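PDB 7EHU: chitin oligosaccharide binding protein NagB2 from Paenibacillus sp. FPU-7, which binds short chitin oligosaccharides such as N,N'-diacetylchitobiose and N,N',N''-triacetylchitotriose, probably as the extracellular solute-binding component of a sugar uptake system. Local coordinates for residues A[78-81]-A[82-86]; A[334-337]-A[338-342]. One frame throughout, in Å; residues are numbered along the deposited sequence. Where two conformers were deposited one is given.

Both contacts are local, and their nearest atoms lie about 13 Å apart without touching. Contact 1 joins neighbouring turns at the end of helix 73-86, a partly buried place, and its chemistry is mostly polar: charged chains reach toward water or toward partners on other elements, while Leu81 and Met85 face strand 93-97. Contact 2 joins the last turn of helix 326-339 to the turn after it, which leads to helix 342-352. It is largely buried, and aromatic and aliphatic side chains dominate it, with one lysine-asparagine pair turned to helix 44-60. Strands 93-97 and 309-320, against which the two helices pack, are antiparallel neighbours in one sheet.

Contact 1 (A[78-81]-A[82-86]); sequences DVKL and KAEMA
The closing turns of helix 73-86 bring Lys82 back over Asp78, one turn earlier, where its ammonium meets the backbone carbonyl. Lys82 NZ donates to Asp78 O at 3.2 Å, arriving at the side of the oxygen, with a C=O...N angle of 120° and tilted out of the carbonyl plane. The wider, pi-type turn at 78-80 probably leaves this oxygen open to the lysine. The lysine chain leaves with CG anti to N (chi1 -175°) and bends at chi3 (-73°), which lays CD and CE along the same oxygen. Two waters complete the grip: one joins NZ to Asp78 OD2, the other joins NZ to Asp78 O. The carboxylate itself pairs with Lys397, and the side chain of Asp78 lies about 6 Å from a bound NAG. An alanine in place of Lys82 would probably leave Asp78 O without its ammonium donor and both waters without one of their two partners. Ordinary i to i+4 bonds run beside it, Ala83 N to Val79 O at 2.9 Å and Met85 N to Leu81 O at 2.8 Å. On another side of the helix the extended chain of Lys80 crosses Glu84, Lys80 CG coming within 3.7 Å of Glu84 OE1. Their long chains let each charge reach a mate on another element, Lys80 to Asp69 and Glu84 to Arg35, while their aliphatic parts cross. Leu81 and Met85, apolar and buried, lie one turn apart, CG of Leu81 4.2 Å from CG of Met85, and press on Phe94 of strand 93-97.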
loop_
_atom_site.group_PDB
_atom_site.type_symbol
_atom_site.label_atom_id
_atom_site.label_comp_id
_atom_site.label_asym_id
_atom_site.label_seq_id
_atom_site.Cartn_x
_atom_site.Cartn_y
_atom_site.Cartn_z
ATOM N N ASP A 78 7.439 8.915 -6.368
ATOM C CA ASP A 78 6.968 9.576 -7.577
ATOM C C ASP A 78 7.860 10.709 -8.032
ATOM O O ASP A 78 7.726 11.144 -9.180
ATOM C CB ASP A 78 5.525 10.061 -7.395
ATOM C CG ASP A 78 4.584 8.936 -7.066
ATOM O OD1 ASP A 78 3.559 9.218 -6.451
ATOM O OD2 ASP A 78 4.864 7.788 -7.463
ATOM N N VAL A 79 8.760 11.186 -7.178
ATOM C CA VAL A 79 9.618 12.313 -7.544
ATOM C C VAL A 79 11.092 11.964 -7.350
ATOM O O VAL A 79 11.860 11.935 -8.320
ATOM C CB VAL A 79 9.224 13.592 -6.771
ATOM C CG1 VAL A 79 10.103 14.775 -7.181
ATOM C CG2 VAL A 79 7.740 13.921 -6.978
ATOM N N LYS A 80 11.509 11.723 -6.104
ATOM C CA LYS A 80 12.937 11.676 -5.779
ATOM C C LYS A 80 13.606 10.420 -6.333
ATOM O O LYS A 80 14.594 10.507 -7.073
ATOM C CB LYS A 80 13.167 11.820 -4.272
ATOM C CG LYS A 80 14.593 12.201 -3.919
ATOM C CD LYS A 80 14.788 12.405 -2.423
ATOM C CE LYS A 80 16.116 13.054 -2.111
ATOM N NZ LYS A 80 16.350 13.237 -0.652
ATOM N N LEU A 81 13.127 9.229 -5.954
ATOM C CA LEU A 81 13.765 8.024 -6.481
ATOM C C LEU A 81 13.599 7.952 -7.994
ATOM O O LEU A 81 14.504 7.510 -8.706
ATOM C CB LEU A 81 13.175 6.794 -5.819
ATOM C CG LEU A 81 13.820 5.464 -6.213
ATOM C CD1 LEU A 81 15.275 5.419 -5.789
ATOM C CD2 LEU A 81 13.044 4.296 -5.609
ATOM N N LYS A 82 12.445 8.393 -8.502
ATOM C CA LYS A 82 12.223 8.409 -9.949
ATOM C C LYS A 82 13.311 9.216 -10.654
ATOM O O LYS A 82 13.886 8.775 -11.662
ATOM C CB LYS A 82 10.831 8.978 -10.244
ATOM C CG LYS A 82 10.440 8.931 -11.721
ATOM C CD LYS A 82 9.042 9.504 -11.973
ATOM C CE LYS A 82 7.924 8.586 -11.485
ATOM N NZ LYS A 82 6.574 9.273 -11.463
ATOM N N ALA A 83 13.616 10.401 -10.122
ATOM C CA ALA A 83 14.606 11.273 -10.741
ATOM C C ALA A 83 16.005 10.694 -10.613
ATOM O O ALA A 83 16.811 10.783 -11.545
ATOM C CB ALA A 83 14.538 12.650 -10.083
ATOM N N GLU A 84 16.320 10.108 -9.464
ATOM C CA GLU A 84 17.621 9.488 -9.261
ATOM C C GLU A 84 17.826 8.308 -10.206
ATOM O O GLU A 84 18.912 8.142 -10.788
ATOM C CB GLU A 84 17.712 9.049 -7.805
ATOM C CG GLU A 84 17.914 10.197 -6.843
ATOM C CD GLU A 84 17.541 9.866 -5.408
ATOM O OE1 GLU A 84 17.899 10.676 -4.523
ATOM O OE2 GLU A 84 16.859 8.840 -5.143
ATOM N N MET A 85 16.776 7.514 -10.410
ATOM C CA MET A 85 16.843 6.399 -11.351
ATOM C C MET A 85 17.015 6.903 -12.782
ATOM O O MET A 85 17.785 6.325 -13.551
ATOM C CB MET A 85 15.584 5.536 -11.225
ATOM C CG MET A 85 15.577 4.658 -9.979
ATOM S SD MET A 85 16.842 3.386 -10.106
ATOM C CE MET A 85 16.496 2.439 -8.612
ATOM N N ALA A 86 16.307 7.975 -13.150
ATOM C CA ALA A 86 16.452 8.540 -14.485
ATOM C C ALA A 86 17.898 8.930 -14.750
ATOM O O ALA A 86 18.383 8.824 -15.881
ATOM C CB ALA A 86 15.508 9.731 -14.675
HETATM O O HOH W 1 5.438 7.139 -10.032
HETATM O O HOH W 2 5.409 11.875 -10.874
#

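Contact 2 (A[334-337]-A[338-342]); sequences AFIK and NFYTL
Phe339 meets Phe335 one helical turn earlier, and its side chain can be followed outward from CB. Phe339 CB sits 3.3 Å from Phe335 O and over one face of the Phe335 ring, a CH-pi contact 4.2 Å from the centroid and 20° off the normal. Phe339 CG comes next, 3.9 Å from Phe335 CZ, and CD1 still lies near that atom. CG anti to N in both phenylalanines sends the two rings out in the same direction, side by side, their planes 16° apart but slid until they barely overlap. CD2 instead rests over the centre of the Tyr340 ring, and the Phe339 ring meets Tyr318 edge-to-face. Here helix 326-339 ends: Tyr340 N still bonds to Ile336 O at 3.0 Å, but Tyr340 is the centre of an inverse gamma turn, and a water bridges Lys337 O and Tyr340 O. Flat aromatics and branched Ile336, whose CG2 touches Tyr340 CD2, suit this buried side, where Phe335 and Ile336 pack on Phe320 of strand 309-320. Toward helix 44-60, Lys337 bends, and Lys337 NZ reaches Asn338 OD1 at 2.8 Å. Glu60 takes both the lysine ammonium and Asn338 ND2, giving the buried amide a polar partner.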
loop_
_atom_site.group_PDB
_atom_site.type_symbol
_atom_site.label_atom_id
_atom_site.label_comp_id
_atom_site.label_asym_id
_atom_site.label_seq_id
_atom_site.Cartn_x
_atom_site.Cartn_y
_atom_site.Cartn_z
ATOM N N ALA A 334 25.279 -7.432 4.444
ATOM C CA ALA A 334 25.118 -7.464 5.895
ATOM C C ALA A 334 23.800 -6.830 6.319
ATOM O O ALA A 334 23.132 -7.320 7.239
ATOM C CB ALA A 334 26.307 -6.783 6.584
ATOM N N PHE A 335 23.411 -5.742 5.657
ATOM C CA PHE A 335 22.130 -5.126 5.958
ATOM C C PHE A 335 20.985 -6.095 5.664
ATOM O O PHE A 335 20.066 -6.254 6.479
ATOM C CB PHE A 335 21.937 -3.842 5.144
ATOM C CG PHE A 335 20.543 -3.285 5.264
ATOM C CD1 PHE A 335 20.155 -2.595 6.405
ATOM C CD2 PHE A 335 19.603 -3.513 4.283
ATOM C CE1 PHE A 335 18.875 -2.119 6.549
ATOM C CE2 PHE A 335 18.303 -3.032 4.425
ATOM C CZ PHE A 335 17.938 -2.351 5.565
ATOM N N ILE A 336 21.024 -6.757 4.503
ATOM C CA ILE A 336 19.974 -7.719 4.162
ATOM C C ILE A 336 19.909 -8.815 5.224
ATOM O O ILE A 336 18.832 -9.181 5.712
ATOM C CB ILE A 336 20.178 -8.281 2.741
ATOM C CG1 ILE A 336 19.994 -7.181 1.688
ATOM C CG2 ILE A 336 19.252 -9.469 2.460
ATOM C CD1 ILE A 336 20.511 -7.556 0.339
ATOM N N LYS A 337 21.080 -9.333 5.603
ATOM C CA LYS A 337 21.166 -10.380 6.611
ATOM C C LYS A 337 20.524 -9.956 7.920
ATOM O O LYS A 337 19.877 -10.770 8.603
ATOM C CB LYS A 337 22.638 -10.731 6.838
ATOM C CG LYS A 337 22.876 -11.754 7.944
ATOM C CD LYS A 337 24.351 -11.919 8.319
ATOM C CE LYS A 337 24.924 -10.677 8.926
ATOM N NZ LYS A 337 24.846 -10.685 10.426
ATOM N N ASN A 338 20.721 -8.694 8.304
ATOM C CA ASN A 338 20.273 -8.225 9.601
ATOM C C ASN A 338 18.865 -7.673 9.592
ATOM O O ASN A 338 18.226 -7.652 10.646
ATOM C CB ASN A 338 21.252 -7.192 10.143
ATOM C CG ASN A 338 22.580 -7.819 10.545
ATOM O OD1 ASN A 338 22.627 -8.992 10.918
ATOM N ND2 ASN A 338 23.654 -7.045 10.499
ATOM N N PHE A 339 18.353 -7.245 8.444
ATOM C CA PHE A 339 16.990 -6.744 8.377
ATOM C C PHE A 339 15.980 -7.863 8.153
ATOM O O PHE A 339 14.918 -7.880 8.790
ATOM C CB PHE A 339 16.857 -5.710 7.253
ATOM C CG PHE A 339 15.541 -4.987 7.262
ATOM C CD1 PHE A 339 15.292 -3.996 8.182
ATOM C CD2 PHE A 339 14.552 -5.302 6.354
ATOM C CE1 PHE A 339 14.079 -3.334 8.205
ATOM C CE2 PHE A 339 13.330 -4.639 6.369
ATOM C CZ PHE A 339 13.099 -3.649 7.291
ATOM N N TYR A 340 16.288 -8.788 7.243
ATOM C CA TYR A 340 15.357 -9.849 6.838
ATOM C C TYR A 340 15.624 -11.079 7.693
ATOM O O TYR A 340 16.247 -12.048 7.275
ATOM C CB TYR A 340 15.480 -10.112 5.337
ATOM C CG TYR A 340 15.028 -8.931 4.523
ATOM C CD1 TYR A 340 13.679 -8.702 4.288
ATOM C CD2 TYR A 340 15.937 -8.021 4.004
ATOM C CE1 TYR A 340 13.252 -7.619 3.551
ATOM C CE2 TYR A 340 15.525 -6.936 3.266
ATOM C CZ TYR A 340 14.189 -6.727 3.053
ATOM O OH TYR A 340 13.789 -5.648 2.313
ATOM N N THR A 341 15.158 -11.012 8.934
ATOM C CA THR A 341 15.268 -12.131 9.862
ATOM C C THR A 341 13.975 -12.195 10.662
ATOM O O THR A 341 13.282 -11.188 10.833
ATOM C CB THR A 341 16.584 -11.962 10.656
ATOM O OG1 THR A 341 16.820 -13.098 11.485
ATOM C CG2 THR A 341 16.566 -10.686 11.498
ATOM N N LEU A 342 13.627 -13.393 11.119
ATOM C CA LEU A 342 12.330 -13.545 11.772
ATOM C C LEU A 342 12.263 -12.782 13.088
ATOM O O LEU A 342 11.187 -12.445 13.555
ATOM C CB LEU A 342 12.012 -15.026 12.017
ATOM C CG LEU A 342 11.816 -15.874 10.763
ATOM C CD1 LEU A 342 11.168 -17.212 11.102
ATOM C CD2 LEU A 342 11.000 -15.158 9.716
HETATM O O HOH W 3 18.851 -13.068 7.565
#